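PDB 4D53: BB0689 from Borrelia burgdorferi, which is an outer surface lipoprotein of the bacterial CAP superfamily whose precise biochemical role is not established. Local coordinates for residues Asp12-Tyr17 with Ile113-Lys119; Ser74-Glu80 with Val129-Lys135. One frame throughout, in Å; residues are numbered along the deposited sequence.

Both contacts are built on one mixed sheet, and their centres lie about 17 Å apart. In contact 1 the helix 10-26 packs against strand 112-119; in contact 2 the outer strand 75-84 pairs with strand 125-134. The two contacts meet through the sheet itself, because strands 112-119 and 125-134 are neighbours in it: G114 O is 2.9 Å from L130 N, a probable hydrogen bond, and I113 CD1 packs 3.8 Å from F131 CE2. The arrangement is consistent with the layered helix-and-sheet core of CAP domains. At contact 2, E80 is hydrogen-bonded to H57, a Glu-His pair that probably corresponds to part of the CAP pocket; contact 1 joins the layers elsewhere.

Contact 1 of 2, residues Asp12-Tyr17 with Ile113-Lys119; sequences DMKILY and IGGYRLK
Y17 reaches down from the helix to the strand backbone, where its OH accepts the N-H of G115 over 2.9 Å in a nearly straight bond (163°). I113 CG2 adds an apolar touch 4.1 Å from Y17 CE1. One turn back, M13 is bent at both chi2 (-60°) and chi3 (-54°), which brings CE to 3.6 Å from G115 C, and the same methyl rests over one face of the Y17 ring, towards its rim. This is alpha/beta packing of the CAP domain: helix 10-26 lies across one side of the sheet, and G115, lacking a side chain, lets the M13 methyl come up to the strand backbone. At the far end D12 OD2 meets R117 NH1 at 2.9 Å in a salt bridge, the nitrogen approaching from above the carboxylate plane. R117 spans the gap with its chain extended from CG to NE, and K119 CD lies over its guanidinium. Further out, D125 on the adjacent strand makes a salt bridge to R117 NH2, and E39 is hydrogen-bonded to Y17 OH. The buried arginine charge is thus probably balanced by carboxylates from both helix and sheet, while one phenol oxygen ties a strand N-H to a second helix.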
loop_
_atom_site.group_PDB
_atom_site.type_symbol
_atom_site.label_atom_id
_atom_site.label_comp_id
_atom_site.label_asym_id
_atom_site.label_seq_id
_atom_site.Cartn_x
_atom_site.Cartn_y
_atom_site.Cartn_z
ATOM N N ASP A 12 -4.663 9.575 8.188
ATOM C CA ASP A 12 -5.344 8.849 7.104
ATOM C C ASP A 12 -4.959 7.404 7.100
ATOM O O ASP A 12 -5.859 6.554 6.993
ATOM C CB ASP A 12 -5.015 9.505 5.724
ATOM C CG ASP A 12 -5.460 10.951 5.616
ATOM O OD1 ASP A 12 -6.302 11.362 6.441
ATOM O OD2 ASP A 12 -5.145 11.610 4.588
ATOM N N MET A 13 -3.654 7.083 7.207
ATOM C CA MET A 13 -3.210 5.729 7.156
ATOM C C MET A 13 -3.643 4.966 8.378
ATOM O O MET A 13 -3.902 3.785 8.276
ATOM C CB MET A 13 -1.702 5.577 6.964
ATOM C CG MET A 13 -1.169 5.951 5.606
ATOM S SD MET A 13 -1.951 4.892 4.325
ATOM C CE MET A 13 -1.601 3.316 4.980
ATOM N N LYS A 14 -3.736 5.621 9.535
ATOM C CA LYS A 14 -4.305 4.921 10.729
ATOM C C LYS A 14 -5.759 4.477 10.491
ATOM O O LYS A 14 -6.143 3.334 10.844
ATOM C CB LYS A 14 -4.152 5.899 11.934
ATOM C CG LYS A 14 -4.734 5.579 13.295
ATOM C CD LYS A 14 -4.258 6.729 14.267
ATOM C CE LYS A 14 -3.921 6.224 15.672
ATOM N NZ LYS A 14 -5.058 5.433 16.252
ATOM N N ILE A 15 -6.546 5.317 9.837
ATOM C CA ILE A 15 -7.916 4.985 9.471
ATOM C C ILE A 15 -7.915 3.801 8.507
ATOM O O ILE A 15 -8.708 2.828 8.650
ATOM C CB ILE A 15 -8.666 6.226 9.002
ATOM C CG1 ILE A 15 -8.939 7.181 10.173
ATOM C CG2 ILE A 15 -10.005 5.931 8.271
ATOM C CD1 ILE A 15 -9.243 8.585 9.668
ATOM N N LEU A 16 -7.106 3.905 7.464
ATOM C CA LEU A 16 -7.100 2.852 6.449
ATOM C C LEU A 16 -6.675 1.497 7.027
ATOM O O LEU A 16 -7.291 0.496 6.733
ATOM C CB LEU A 16 -6.175 3.201 5.316
ATOM C CG LEU A 16 -6.080 2.165 4.178
ATOM C CD1 LEU A 16 -7.488 1.917 3.614
ATOM C CD2 LEU A 16 -5.168 2.691 3.057
ATOM N N TYR A 17 -5.601 1.459 7.820
ATOM C CA TYR A 17 -5.162 0.223 8.463
ATOM C C TYR A 17 -6.284 -0.393 9.289
ATOM O O TYR A 17 -6.559 -1.634 9.257
ATOM C CB TYR A 17 -3.911 0.517 9.359
ATOM C CG TYR A 17 -2.567 0.745 8.705
ATOM C CD1 TYR A 17 -2.124 0.011 7.607
ATOM C CD2 TYR A 17 -1.708 1.737 9.194
ATOM C CE1 TYR A 17 -0.880 0.182 7.084
ATOM C CE2 TYR A 17 -0.475 1.924 8.680
ATOM C CZ TYR A 17 -0.046 1.180 7.624
ATOM O OH TYR A 17 1.216 1.387 7.138
ATOM N N ILE A 113 1.921 -5.672 6.914
ATOM C CA ILE A 113 1.383 -4.649 6.025
ATOM C C ILE A 113 2.132 -3.329 6.268
ATOM O O ILE A 113 2.544 -2.989 7.413
ATOM C CB ILE A 113 -0.132 -4.444 6.258
ATOM C CG1 ILE A 113 -0.800 -3.617 5.176
ATOM C CG2 ILE A 113 -0.458 -3.887 7.625
ATOM C CD1 ILE A 113 -2.303 -3.514 5.324
ATOM N N GLY A 114 2.234 -2.537 5.209
ATOM C CA GLY A 114 2.705 -1.197 5.365
ATOM C C GLY A 114 2.308 -0.354 4.155
ATOM O O GLY A 114 2.413 -0.808 3.023
ATOM N N GLY A 115 1.839 0.843 4.410
ATOM C CA GLY A 115 1.424 1.715 3.300
ATOM C C GLY A 115 1.653 3.147 3.513
ATOM O O GLY A 115 2.142 3.608 4.610
ATOM N N TYR A 116 1.269 3.912 2.525
ATOM C CA TYR A 116 1.485 5.375 2.544
ATOM C C TYR A 116 0.465 6.020 1.619
ATOM O O TYR A 116 0.117 5.440 0.550
ATOM C CB TYR A 116 2.943 5.722 2.141
ATOM C CG TYR A 116 3.228 7.238 2.204
ATOM C CD1 TYR A 116 3.402 7.902 3.456
ATOM C CD2 TYR A 116 3.208 8.025 1.065
ATOM C CE1 TYR A 116 3.612 9.291 3.530
ATOM C CE2 TYR A 116 3.440 9.404 1.143
ATOM C CZ TYR A 116 3.616 10.021 2.380
ATOM O OH TYR A 116 3.805 11.398 2.367
ATOM N N ARG A 117 -0.008 7.195 1.996
ATOM C CA ARG A 117 -0.833 8.041 1.187
ATOM C C ARG A 117 -0.056 9.321 0.863
ATOM O O ARG A 117 0.285 10.101 1.746
ATOM C CB ARG A 117 -2.172 8.353 1.805
ATOM C CG ARG A 117 -3.123 9.118 0.893
ATOM C CD ARG A 117 -4.258 9.807 1.607
ATOM N NE ARG A 117 -5.337 10.221 0.710
ATOM C CZ ARG A 117 -6.546 10.681 1.091
ATOM N NH1 ARG A 117 -6.847 10.902 2.364
ATOM N NH2 ARG A 117 -7.488 10.977 0.207
ATOM N N LEU A 118 0.220 9.509 -0.414
ATOM C CA LEU A 118 0.759 10.809 -0.950
ATOM C C LEU A 118 -0.338 11.742 -1.324
ATOM O O LEU A 118 -1.242 11.437 -2.121
ATOM C CB LEU A 118 1.702 10.534 -2.125
ATOM C CG LEU A 118 2.139 11.829 -2.822
ATOM C CD1 LEU A 118 3.109 12.581 -1.911
ATOM C CD2 LEU A 118 2.814 11.421 -4.099
ATOM N N LYS A 119 -0.414 12.899 -0.621
ATOM C CA LYS A 119 -1.425 13.887 -0.919
ATOM C C LYS A 119 -0.695 15.218 -0.968
ATOM O O LYS A 119 0.142 15.525 -0.074
ATOM C CB LYS A 119 -2.466 13.788 0.130
ATOM C CG LYS A 119 -3.755 14.436 -0.139
ATOM C CD LYS A 119 -4.708 14.156 0.998
ATOM C CE LYS A 119 -5.857 15.128 0.789
ATOM N NZ LYS A 119 -6.929 15.039 1.806
#

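Contact 2 of 2, residues Ser74-Glu80 with Val129-Lys135; sequences SFNLTRE and VLFGKRK
A classic beta bulge interrupts the antiparallel pairing of strands 75-84 and 125-134 in the CAP-domain sheet: N76 and L77 both face K133. N76 N donates to K133 O over 3.0 Å, and K133 N returns a bond to L77 O, also 3.0 Å. Beyond the bulge R79 and F131 form a hydrogen-bonded pair, with F131 N to R79 O at 2.8 Å, and T78 faces G132 in a non-hydrogen-bonded one. F131 O takes a second donor besides R79 N, because chi1 (-167°) turns T78 OG1 to it, 2.7 Å away and tilted out of the carbonyl plane. On the other side of the bulge F75 and R134 form a non-hydrogen-bonded pair whose side chains start out diverging, yet meet further along. R134 CG sits over the centre of the F75 ring, 4.0 Å from the centroid and 5° off the normal, a CH-pi contact; the guanidinium is inclined 45° to the ring plane but stays against its rim, with F75 CZ over one of its faces. Salt bridges to D72 and D35 anchor that guanidinium, as E103 and D109 do for R79. T78, E80 and L130 share one face of the sheet, which helices 36-52 and 64-69 pack against. There E80, whose carboxylate is hydrogen-bonded to H57 and salt-bridged to R67, runs side by side with L130, with L130 CD2 3.5 Å from E80 OE2.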
loop_
_atom_site.group_PDB
_atom_site.type_symbol
_atom_site.label_atom_id
_atom_site.label_comp_id
_atom_site.label_asym_id
_atom_site.label_seq_id
_atom_site.Cartn_x
_atom_site.Cartn_y
_atom_site.Cartn_z
ATOM N N SER A 74 14.831 -10.487 3.415
ATOM C CA SER A 74 14.166 -11.614 4.070
ATOM C C SER A 74 12.697 -11.837 3.661
ATOM O O SER A 74 12.168 -12.930 3.839
ATOM C CB SER A 74 14.290 -11.523 5.593
ATOM O OG SER A 74 13.692 -10.346 6.121
ATOM N N PHE A 75 12.045 -10.831 3.066
ATOM C CA PHE A 75 10.701 -11.018 2.512
ATOM C C PHE A 75 10.747 -11.973 1.336
ATOM O O PHE A 75 11.445 -11.777 0.386
ATOM C CB PHE A 75 10.069 -9.671 2.079
ATOM C CG PHE A 75 9.644 -8.790 3.217
ATOM C CD1 PHE A 75 8.401 -8.943 3.778
ATOM C CD2 PHE A 75 10.468 -7.794 3.697
ATOM C CE1 PHE A 75 7.988 -8.155 4.829
ATOM C CE2 PHE A 75 10.068 -6.962 4.735
ATOM C CZ PHE A 75 8.812 -7.124 5.283
ATOM N N ASN A 76 9.990 -13.038 1.420
ATOM C CA ASN A 76 9.976 -14.015 0.352
ATOM C C ASN A 76 8.622 -14.091 -0.273
ATOM O O ASN A 76 8.430 -14.851 -1.198
ATOM C CB ASN A 76 10.404 -15.411 0.858
ATOM C CG ASN A 76 9.506 -15.945 1.968
ATOM O OD1 ASN A 76 8.821 -15.203 2.652
ATOM N ND2 ASN A 76 9.536 -17.243 2.162
ATOM N N LEU A 77 7.678 -13.291 0.195
ATOM C CA LEU A 77 6.397 -13.248 -0.494
ATOM C C LEU A 77 5.839 -11.863 -0.304
ATOM O O LEU A 77 5.831 -11.402 0.822
ATOM C CB LEU A 77 5.456 -14.204 0.141
ATOM C CG LEU A 77 4.408 -14.694 -0.836
ATOM C CD1 LEU A 77 4.154 -16.183 -0.496
ATOM C CD2 LEU A 77 3.202 -13.765 -0.746
ATOM N N THR A 78 5.345 -11.234 -1.386
ATOM C CA THR A 78 4.816 -9.872 -1.280
ATOM C C THR A 78 3.657 -9.555 -2.240
ATOM O O THR A 78 3.536 -10.210 -3.303
ATOM C CB THR A 78 5.932 -8.886 -1.514
ATOM O OG1 THR A 78 5.465 -7.587 -1.112
ATOM C CG2 THR A 78 6.336 -8.884 -2.996
ATOM N N ARG A 79 2.790 -8.592 -1.861
ATOM C CA ARG A 79 1.758 -8.047 -2.788
ATOM C C ARG A 79 1.711 -6.539 -2.660
ATOM O O ARG A 79 2.007 -6.012 -1.567
ATOM C CB ARG A 79 0.387 -8.496 -2.446
ATOM C CG ARG A 79 0.265 -10.004 -2.579
ATOM C CD ARG A 79 -0.753 -10.468 -1.623
ATOM N NE ARG A 79 -0.860 -11.930 -1.624
ATOM C CZ ARG A 79 -1.420 -12.607 -2.603
ATOM N NH1 ARG A 79 -1.884 -11.962 -3.666
ATOM N NH2 ARG A 79 -1.581 -13.915 -2.497
ATOM N N GLU A 80 1.226 -5.895 -3.721
ATOM C CA GLU A 80 1.159 -4.420 -3.772
ATOM C C GLU A 80 -0.164 -4.018 -4.357
ATOM O O GLU A 80 -0.569 -4.573 -5.421
ATOM C CB GLU A 80 2.279 -3.890 -4.642
ATOM C CG GLU A 80 2.177 -2.371 -4.861
ATOM C CD GLU A 80 3.373 -1.847 -5.658
ATOM O OE1 GLU A 80 3.328 -1.890 -6.926
ATOM O OE2 GLU A 80 4.341 -1.378 -4.998
ATOM N N VAL A 129 -0.103 0.384 -0.906
ATOM C CA VAL A 129 -0.209 -0.550 0.251
ATOM C C VAL A 129 0.475 -1.838 -0.090
ATOM O O VAL A 129 0.210 -2.431 -1.109
ATOM C CB VAL A 129 -1.637 -0.714 0.791
ATOM C CG1 VAL A 129 -1.680 -1.691 1.985
ATOM C CG2 VAL A 129 -2.298 0.628 1.069
ATOM N N LEU A 130 1.435 -2.246 0.743
ATOM C CA LEU A 130 2.220 -3.427 0.571
ATOM C C LEU A 130 1.898 -4.461 1.675
ATOM O O LEU A 130 1.633 -4.091 2.807
ATOM C CB LEU A 130 3.718 -3.097 0.702
ATOM C CG LEU A 130 4.261 -2.015 -0.281
ATOM C CD1 LEU A 130 5.764 -1.620 -0.086
ATOM C CD2 LEU A 130 4.084 -2.510 -1.694
ATOM N N PHE A 131 1.988 -5.710 1.266
ATOM C CA PHE A 131 1.790 -6.862 2.115
ATOM C C PHE A 131 3.003 -7.754 1.957
ATOM O O PHE A 131 3.582 -7.910 0.836
ATOM C CB PHE A 131 0.533 -7.677 1.719
ATOM C CG PHE A 131 -0.749 -6.898 1.711
ATOM C CD1 PHE A 131 -1.051 -6.075 0.653
ATOM C CD2 PHE A 131 -1.644 -6.993 2.731
ATOM C CE1 PHE A 131 -2.197 -5.311 0.665
ATOM C CE2 PHE A 131 -2.819 -6.292 2.741
ATOM C CZ PHE A 131 -3.098 -5.400 1.712
ATOM N N GLY A 132 3.432 -8.378 3.081
ATOM C CA GLY A 132 4.617 -9.207 2.998
ATOM C C GLY A 132 4.737 -10.302 4.077
ATOM O O GLY A 132 4.115 -10.228 5.110
ATOM N N LYS A 133 5.569 -11.278 3.780
ATOM C CA LYS A 133 5.912 -12.367 4.760
ATOM C C LYS A 133 7.416 -12.481 4.717
ATOM O O LYS A 133 7.949 -12.585 3.621
ATOM C CB LYS A 133 5.257 -13.648 4.259
ATOM C CG LYS A 133 5.484 -14.944 5.021
ATOM C CD LYS A 133 5.164 -14.817 6.476
ATOM C CE LYS A 133 5.625 -16.085 7.206
ATOM N NZ LYS A 133 5.847 -15.771 8.634
ATOM N N ARG A 134 8.093 -12.422 5.861
ATOM C CA ARG A 134 9.531 -12.750 5.957
ATOM C C ARG A 134 9.856 -14.227 6.073
ATOM O O ARG A 134 9.091 -14.956 6.685
ATOM C CB ARG A 134 10.159 -12.108 7.180
ATOM C CG ARG A 134 10.490 -10.655 6.981
ATOM C CD ARG A 134 11.163 -10.037 8.190
ATOM N NE ARG A 134 11.434 -8.611 7.977
ATOM C CZ ARG A 134 10.585 -7.648 8.250
ATOM N NH1 ARG A 134 9.422 -7.930 8.800
ATOM N NH2 ARG A 134 10.901 -6.381 8.010
ATOM N N LYS A 135 10.996 -14.638 5.488
ATOM C CA LYS A 135 11.730 -15.867 5.852
ATOM C C LYS A 135 11.954 -15.939 7.345
ATOM O O LYS A 135 11.725 -16.993 7.905
ATOM C CB LYS A 135 13.112 -15.916 5.181
ATOM C CG LYS A 135 13.065 -16.205 3.683
ATOM C CD LYS A 135 14.339 -15.799 2.933
ATOM C CE LYS A 135 14.003 -15.510 1.471
ATOM N NZ LYS A 135 15.203 -15.347 0.616
#